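Local atomic coordinates of Lip_vut3, C2L (Metagenome, PDB entry 6NKD), a protein that probably hydrolyses ester bonds of lipids as a GDSL-family serine hydrolase, perhaps acting in spore germination. Residues T53-N61 against C107-I118; V131-P139 against I150-K158. One frame throughout, in Å; residues are numbered along the deposited sequence.

How the contacts relate
The two contacts lie in series along the chain, contact 1 closing before contact 2 opens, with their centres about 16 Å apart. In contact 1, helix 53-59 lies against helix 98-122; in contact 2, strand 130-134 and the loop after it meet helix 144-157. Strand 130-134 is the next regular element after helix 98-122 and belongs to the five-stranded parallel sheet of this SGNH-type α/β fold. The contacts also touch: C107 CB comes within 3.6 Å of F153 CE1, and L115 packs on L133. Helix 98-122 thus ties helix 53-59 to the beta-alpha-beta unit of contact 2, where the loop after the strand carries Y137 close to H189, a probable catalytic residue.

Contact 1 (T53-N61 against C107-I118); sequences TSEILAMLN and CQKNYSGMLEKI
M114, a selenomethionine, forms the apolar centre with L57, I56 and L60. Its chain bends at chi3 (61°), turning M114 CE back to helix 53-59, 3.9 Å from L57 CB, where the methyl also meets CB and CG2 of I56. L57 in return lays CD1 on the backbone of the opposing helix, 3.5 Å from M114 N and beside the carbonyl carbon of G113, where no side chain intervenes. One turn on, L60 CD1 sits 3.7 Å from M114 CB, the leucine coming in across the M114 chain, and reaches I118 CG1 too. Within these segments the helix axes run nearly parallel (12°) and approach to 8.9 Å, two helices of the SGNH-hydrolase α/β fold; M114 also touches I77 of strand 74-77 in the central parallel sheet. At the start of helix 53-59, T53 CG2 packs near C107, disulfide-bonded to C80, while N110 ND2 gives a nearly straight hydrogen bond (173°) to T53 OG1 at 2.7 Å, the hydroxyl oxygen lying in the amide plane. At the far end the extended chain of K117 passes L60 CB with its CD, and K117 NZ makes a weak hydrogen bond to N61 OD1, 3.0 Å away.

Contact 2 (V131-P139 against I150-K158); sequences VRLLNLYNP and ISGFNRHLK
N154 turns its amide flat against that of N135, the two planes stacked 8° apart, where helix 144-157 packs on the loop following strand 130-134. Strand 130-134 and helix 144-157 open a beta-alpha-beta unit that strand 166-169 completes. With CG beside the backbone N (chi1 -76°), N154 presents both ends of the amide to the backbone of L136: N154 ND2 donates to L136 O at 3.0 Å, nearly straight and in the carbonyl plane, while OD1 accepts a weak bond from L136 N. Replacing N154 by alanine removes the amide, and the N-H and C=O of L136 would probably lose these partners, as would the N135 amide its stacked neighbour. The N135 amide is fixed in its rotation: OD1 accepts from the backbone N of Y172 and ND2 donates to D170 OD1. L136 meets F153 at about a right angle, L136 CD1 3.6 Å from F153 CD2; the same ring touches C107 and Y111 of helix 98-122. Toward the strand, L133 and L157 lie alongside one another, running opposite ways, with L133 CD1 3.8 Å from L157 CD2. Y137 leaves the backbone away from the helix; its side chain lies about 5 Å from that of H189, probably catalytic, and its OH bonds to V188 O. I150 flanks the loop: CG2 packs on L136 CB, and I150 CD1 rests 3.6 Å from N138 CA.

Contact 1 (T53-N61 against C107-I118)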
# COMPACT_ATOMS: atom_id res chain seq x y z
N THR A 53 -2.83 -7.86 -21.54
CA THR A 53 -2.10 -7.46 -22.74
C THR A 53 -2.93 -6.55 -23.64
O THR A 53 -2.37 -5.66 -24.29
CB THR A 53 -1.64 -8.70 -23.51
OG1 THR A 53 -2.77 -9.51 -23.84
CG2 THR A 53 -0.65 -9.51 -22.68
N SER A 54 -4.24 -6.76 -23.70
CA SER A 54 -5.08 -5.91 -24.54
C SER A 54 -5.05 -4.46 -24.06
O SER A 54 -5.01 -3.53 -24.87
CB SER A 54 -6.51 -6.44 -24.58
OG SER A 54 -7.11 -6.38 -23.30
N GLU A 55 -5.07 -4.26 -22.74
CA GLU A 55 -5.01 -2.91 -22.20
C GLU A 55 -3.67 -2.25 -22.50
O GLU A 55 -3.62 -1.08 -22.88
CB GLU A 55 -5.26 -2.93 -20.69
CG GLU A 55 -6.63 -3.46 -20.30
CD GLU A 55 -6.66 -3.99 -18.89
OE1 GLU A 55 -5.60 -4.41 -18.39
OE2 GLU A 55 -7.75 -3.99 -18.27
N ILE A 56 -2.58 -3.01 -22.35
CA ILE A 56 -1.25 -2.47 -22.64
C ILE A 56 -1.16 -2.01 -24.09
O ILE A 56 -0.52 -1.00 -24.40
CB ILE A 56 -0.17 -3.53 -22.32
CG1 ILE A 56 -0.27 -3.94 -20.85
CG2 ILE A 56 1.22 -3.00 -22.64
CD1 ILE A 56 0.72 -5.02 -20.45
N LEU A 57 -1.82 -2.73 -25.00
CA LEU A 57 -1.88 -2.30 -26.39
C LEU A 57 -2.71 -1.03 -26.54
O LEU A 57 -2.36 -0.14 -27.32
CB LEU A 57 -2.44 -3.42 -27.26
CG LEU A 57 -2.83 -3.08 -28.70
CD1 LEU A 57 -1.65 -2.49 -29.46
CD2 LEU A 57 -3.36 -4.32 -29.41
N ALA A 58 -3.81 -0.93 -25.79
CA ALA A 58 -4.65 0.26 -25.86
C ALA A 58 -3.99 1.48 -25.23
O ALA A 58 -4.41 2.61 -25.51
CB ALA A 58 -6.00 -0.01 -25.20
N MSE A 59 -2.98 1.28 -24.38
CA MSE A 59 -2.27 2.39 -23.77
C MSE A 59 -1.45 3.16 -24.79
O MSE A 59 -1.26 4.37 -24.66
CB MSE A 59 -1.35 1.90 -22.65
CG MSE A 59 -2.03 1.19 -21.51
SE MSE A 59 -0.72 0.71 -20.16
CE MSE A 59 0.82 0.42 -21.32
N LEU A 60 -0.96 2.44 -25.80
CA LEU A 60 -0.05 3.05 -26.78
C LEU A 60 -0.71 4.16 -27.58
O LEU A 60 0.01 4.91 -28.25
CB LEU A 60 0.49 1.97 -27.72
CG LEU A 60 1.32 0.87 -27.05
CD1 LEU A 60 2.03 0.02 -28.09
CD2 LEU A 60 2.32 1.47 -26.07
N ASN A 61 -2.03 4.30 -27.53
CA ASN A 61 -2.70 5.42 -28.16
C ASN A 61 -2.84 6.62 -27.23
O ASN A 61 -3.24 7.70 -27.69
CB ASN A 61 -4.09 5.01 -28.67
CG ASN A 61 -4.38 5.55 -30.06
OD1 ASN A 61 -3.47 5.78 -30.85
ND2 ASN A 61 -5.66 5.77 -30.35
N CYS A 107 -2.85 -13.20 -26.18
CA CYS A 107 -1.64 -12.49 -25.76
C CYS A 107 -0.65 -12.37 -26.91
O CYS A 107 -0.10 -11.29 -27.16
CB CYS A 107 -1.00 -13.21 -24.57
SG CYS A 107 -1.96 -13.21 -23.05
N GLN A 108 -0.41 -13.47 -27.62
CA GLN A 108 0.51 -13.43 -28.76
C GLN A 108 0.02 -12.47 -29.83
O GLN A 108 0.83 -11.87 -30.54
CB GLN A 108 0.69 -14.84 -29.33
CG GLN A 108 2.09 -15.14 -29.84
CD GLN A 108 2.25 -14.89 -31.33
OE1 GLN A 108 2.44 -15.82 -32.11
NE2 GLN A 108 2.17 -13.62 -31.72
N LYS A 109 -1.30 -12.32 -29.97
CA LYS A 109 -1.84 -11.35 -30.91
C LYS A 109 -1.63 -9.92 -30.42
O LYS A 109 -1.28 -9.03 -31.21
CB LYS A 109 -3.33 -11.62 -31.13
CG LYS A 109 -4.12 -10.46 -31.71
CD LYS A 109 -5.61 -10.73 -31.61
CE LYS A 109 -6.01 -11.05 -30.17
NZ LYS A 109 -7.45 -11.45 -30.04
N ASN A 110 -1.82 -9.68 -29.12
CA ASN A 110 -1.63 -8.33 -28.58
C ASN A 110 -0.15 -7.94 -28.58
O ASN A 110 0.18 -6.78 -28.83
CB ASN A 110 -2.21 -8.24 -27.17
CG ASN A 110 -3.70 -8.47 -27.14
OD1 ASN A 110 -4.40 -8.22 -28.12
ND2 ASN A 110 -4.21 -8.95 -26.00
N TYR A 111 0.74 -8.89 -28.28
CA TYR A 111 2.17 -8.62 -28.35
C TYR A 111 2.56 -8.20 -29.76
O TYR A 111 3.29 -7.21 -29.95
CB TYR A 111 2.96 -9.85 -27.92
CG TYR A 111 3.24 -9.93 -26.44
CD1 TYR A 111 4.20 -9.13 -25.84
CD2 TYR A 111 2.54 -10.82 -25.63
CE1 TYR A 111 4.46 -9.20 -24.49
CE2 TYR A 111 2.79 -10.90 -24.27
CZ TYR A 111 3.75 -10.09 -23.71
OH TYR A 111 4.00 -10.16 -22.36
N SER A 112 2.09 -8.93 -30.77
CA SER A 112 2.33 -8.53 -32.15
C SER A 112 1.66 -7.20 -32.47
O SER A 112 2.16 -6.43 -33.31
CB SER A 112 1.84 -9.61 -33.11
OG SER A 112 1.92 -9.18 -34.46
N GLY A 113 0.54 -6.90 -31.81
CA GLY A 113 -0.14 -5.64 -32.06
C GLY A 113 0.61 -4.45 -31.50
O GLY A 113 0.78 -3.43 -32.18
N MSE A 114 1.07 -4.55 -30.26
CA MSE A 114 1.80 -3.45 -29.64
C MSE A 114 3.17 -3.28 -30.28
O MSE A 114 3.71 -2.18 -30.32
CB MSE A 114 1.93 -3.67 -28.13
CG MSE A 114 2.65 -4.94 -27.72
SE MSE A 114 2.46 -5.33 -25.82
CE MSE A 114 0.52 -5.49 -25.73
N LEU A 115 3.74 -4.38 -30.79
CA LEU A 115 4.98 -4.28 -31.55
C LEU A 115 4.77 -3.48 -32.83
O LEU A 115 5.57 -2.60 -33.16
CB LEU A 115 5.52 -5.67 -31.88
CG LEU A 115 6.77 -6.13 -31.11
CD1 LEU A 115 6.44 -6.43 -29.66
CD2 LEU A 115 7.40 -7.34 -31.78
N GLU A 116 3.68 -3.76 -33.55
CA GLU A 116 3.38 -3.04 -34.77
C GLU A 116 3.09 -1.57 -34.50
O GLU A 116 3.36 -0.71 -35.35
CB GLU A 116 2.20 -3.70 -35.49
CG GLU A 116 1.72 -2.97 -36.74
CD GLU A 116 2.79 -2.86 -37.81
OE1 GLU A 116 3.69 -3.73 -37.86
OE2 GLU A 116 2.73 -1.90 -38.61
N LYS A 117 2.54 -1.25 -33.33
CA LYS A 117 2.25 0.15 -33.02
C LYS A 117 3.50 0.91 -32.62
O LYS A 117 3.61 2.11 -32.91
CB LYS A 117 1.20 0.24 -31.91
CG LYS A 117 0.59 1.62 -31.76
CD LYS A 117 -0.80 1.55 -31.14
CE LYS A 117 -1.51 2.89 -31.21
NZ LYS A 117 -2.93 2.78 -30.78
N ILE A 118 4.47 0.24 -31.98
CA ILE A 118 5.70 0.91 -31.56
C ILE A 118 6.45 1.46 -32.78
O ILE A 118 6.97 2.58 -32.75
CB ILE A 118 6.57 -0.04 -30.73
CG1 ILE A 118 5.98 -0.22 -29.33
CG2 ILE A 118 8.00 0.47 -30.64
CD1 ILE A 118 6.76 -1.19 -28.46

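Contact 2 (V131-P139 against I150-K158)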
# COMPACT_ATOMS: atom_id res chain seq x y z
N VAL A 131 13.64 -3.23 -28.07
CA VAL A 131 12.50 -3.81 -27.37
C VAL A 131 12.92 -5.17 -26.82
O VAL A 131 13.38 -6.04 -27.57
CB VAL A 131 11.27 -3.97 -28.28
CG1 VAL A 131 10.15 -4.67 -27.54
CG2 VAL A 131 10.81 -2.61 -28.79
N ARG A 132 12.78 -5.34 -25.51
CA ARG A 132 13.06 -6.61 -24.83
C ARG A 132 11.79 -7.04 -24.10
O ARG A 132 11.45 -6.47 -23.05
CB ARG A 132 14.23 -6.48 -23.86
CG ARG A 132 15.61 -6.69 -24.48
CD ARG A 132 16.09 -5.47 -25.25
NE ARG A 132 17.46 -5.64 -25.74
CZ ARG A 132 17.77 -6.05 -26.97
NH1 ARG A 132 16.81 -6.32 -27.84
NH2 ARG A 132 19.04 -6.18 -27.32
N LEU A 133 11.09 -8.02 -24.65
CA LEU A 133 9.89 -8.56 -24.02
C LEU A 133 10.21 -9.90 -23.38
O LEU A 133 10.88 -10.74 -23.98
CB LEU A 133 8.75 -8.70 -25.04
CG LEU A 133 9.02 -9.48 -26.32
CD1 LEU A 133 8.52 -10.91 -26.20
CD2 LEU A 133 8.38 -8.78 -27.51
N LEU A 134 9.73 -10.09 -22.16
CA LEU A 134 10.05 -11.27 -21.36
C LEU A 134 8.93 -12.29 -21.46
O LEU A 134 7.75 -11.95 -21.38
CB LEU A 134 10.28 -10.88 -19.90
CG LEU A 134 11.29 -9.77 -19.63
CD1 LEU A 134 10.62 -8.41 -19.58
CD2 LEU A 134 12.05 -10.05 -18.34
N ASN A 135 9.31 -13.56 -21.63
CA ASN A 135 8.31 -14.61 -21.69
C ASN A 135 7.86 -14.99 -20.29
O ASN A 135 8.24 -14.37 -19.29
CB ASN A 135 8.85 -15.82 -22.46
CG ASN A 135 10.10 -16.43 -21.84
OD1 ASN A 135 10.37 -16.27 -20.65
ND2 ASN A 135 10.87 -17.14 -22.65
N LEU A 136 7.03 -16.02 -20.21
CA LEU A 136 6.44 -16.44 -18.94
C LEU A 136 7.26 -17.55 -18.31
O LEU A 136 7.73 -18.46 -19.00
CB LEU A 136 5.00 -16.91 -19.15
CG LEU A 136 4.02 -15.87 -19.71
CD1 LEU A 136 2.65 -16.49 -19.91
CD2 LEU A 136 3.94 -14.66 -18.79
N TYR A 137 7.43 -17.47 -17.00
CA TYR A 137 8.00 -18.55 -16.22
C TYR A 137 6.88 -19.40 -15.62
O TYR A 137 5.73 -18.96 -15.51
CB TYR A 137 8.91 -18.01 -15.11
CG TYR A 137 8.23 -17.07 -14.14
CD1 TYR A 137 7.56 -17.56 -13.02
CD2 TYR A 137 8.25 -15.70 -14.33
CE1 TYR A 137 6.94 -16.71 -12.13
CE2 TYR A 137 7.63 -14.84 -13.45
CZ TYR A 137 6.98 -15.35 -12.35
OH TYR A 137 6.35 -14.50 -11.46
N ASN A 138 7.23 -20.62 -15.22
CA ASN A 138 6.26 -21.52 -14.64
C ASN A 138 6.40 -21.52 -13.12
O ASN A 138 7.33 -22.15 -12.59
CB ASN A 138 6.43 -22.94 -15.19
CG ASN A 138 5.42 -23.92 -14.61
OD1 ASN A 138 4.34 -23.52 -14.17
ND2 ASN A 138 5.77 -25.20 -14.61
N PRO A 139 5.53 -20.83 -12.38
CA PRO A 139 5.67 -20.81 -10.92
C PRO A 139 5.24 -22.11 -10.26
O PRO A 139 5.53 -22.30 -9.07
CB PRO A 139 4.75 -19.65 -10.50
CG PRO A 139 3.71 -19.62 -11.55
CD PRO A 139 4.38 -20.03 -12.84
N ILE A 150 2.78 -23.09 -20.62
CA ILE A 150 3.69 -21.96 -20.68
C ILE A 150 4.79 -22.20 -21.71
O ILE A 150 5.24 -21.27 -22.38
CB ILE A 150 4.25 -21.67 -19.28
CG1 ILE A 150 3.11 -21.23 -18.36
CG2 ILE A 150 5.35 -20.62 -19.32
CD1 ILE A 150 3.53 -20.90 -16.94
N SER A 151 5.23 -23.45 -21.86
CA SER A 151 6.22 -23.76 -22.89
C SER A 151 5.67 -23.50 -24.28
O SER A 151 6.39 -23.02 -25.16
CB SER A 151 6.69 -25.21 -22.75
OG SER A 151 7.27 -25.44 -21.48
N GLY A 152 4.40 -23.83 -24.51
CA GLY A 152 3.81 -23.59 -25.81
C GLY A 152 3.66 -22.11 -26.12
O GLY A 152 3.88 -21.68 -27.26
N PHE A 153 3.30 -21.32 -25.11
CA PHE A 153 3.21 -19.88 -25.31
C PHE A 153 4.58 -19.26 -25.58
O PHE A 153 4.67 -18.26 -26.30
CB PHE A 153 2.56 -19.22 -24.09
CG PHE A 153 2.61 -17.72 -24.11
CD1 PHE A 153 1.69 -16.99 -24.83
CD2 PHE A 153 3.59 -17.04 -23.39
CE1 PHE A 153 1.73 -15.60 -24.85
CE2 PHE A 153 3.64 -15.66 -23.40
CZ PHE A 153 2.71 -14.94 -24.13
N ASN A 154 5.64 -19.85 -25.03
CA ASN A 154 6.97 -19.27 -25.17
C ASN A 154 7.57 -19.56 -26.54
O ASN A 154 8.25 -18.70 -27.12
CB ASN A 154 7.89 -19.77 -24.06
CG ASN A 154 7.60 -19.11 -22.72
OD1 ASN A 154 6.69 -18.29 -22.61
ND2 ASN A 154 8.38 -19.46 -21.71
N ARG A 155 7.35 -20.76 -27.08
CA ARG A 155 7.86 -21.06 -28.41
C ARG A 155 7.10 -20.28 -29.48
O ARG A 155 7.69 -19.89 -30.50
CB ARG A 155 7.81 -22.56 -28.69
CG ARG A 155 6.42 -23.17 -28.69
CD ARG A 155 6.47 -24.66 -29.03
NE ARG A 155 5.14 -25.27 -29.00
CZ ARG A 155 4.36 -25.42 -30.06
NH1 ARG A 155 4.77 -25.01 -31.26
NH2 ARG A 155 3.17 -25.98 -29.94
N HIS A 156 5.81 -20.05 -29.27
CA HIS A 156 5.05 -19.18 -30.17
C HIS A 156 5.42 -17.72 -29.98
O HIS A 156 5.24 -16.92 -30.90
CB HIS A 156 3.55 -19.38 -29.95
CG HIS A 156 3.04 -20.71 -30.40
ND1 HIS A 156 1.94 -21.32 -29.83
CD2 HIS A 156 3.47 -21.55 -31.38
CE1 HIS A 156 1.72 -22.48 -30.43
NE2 HIS A 156 2.63 -22.64 -31.37
N LEU A 157 5.93 -17.35 -28.80
CA LEU A 157 6.34 -15.97 -28.57
C LEU A 157 7.69 -15.67 -29.20
O LEU A 157 7.95 -14.52 -29.58
CB LEU A 157 6.39 -15.69 -27.06
CG LEU A 157 6.59 -14.23 -26.63
CD1 LEU A 157 5.39 -13.38 -27.01
CD2 LEU A 157 6.87 -14.14 -25.14
N LYS A 158 8.56 -16.68 -29.33
CA LYS A 158 9.86 -16.49 -29.95
C LYS A 158 9.75 -16.17 -31.44
O LYS A 158 10.74 -15.73 -32.03
CB LYS A 158 10.73 -17.73 -29.74
CG LYS A 158 12.23 -17.47 -29.88
CD LYS A 158 13.02 -18.77 -29.81
CE LYS A 158 14.51 -18.51 -30.03
NZ LYS A 158 15.28 -19.78 -30.13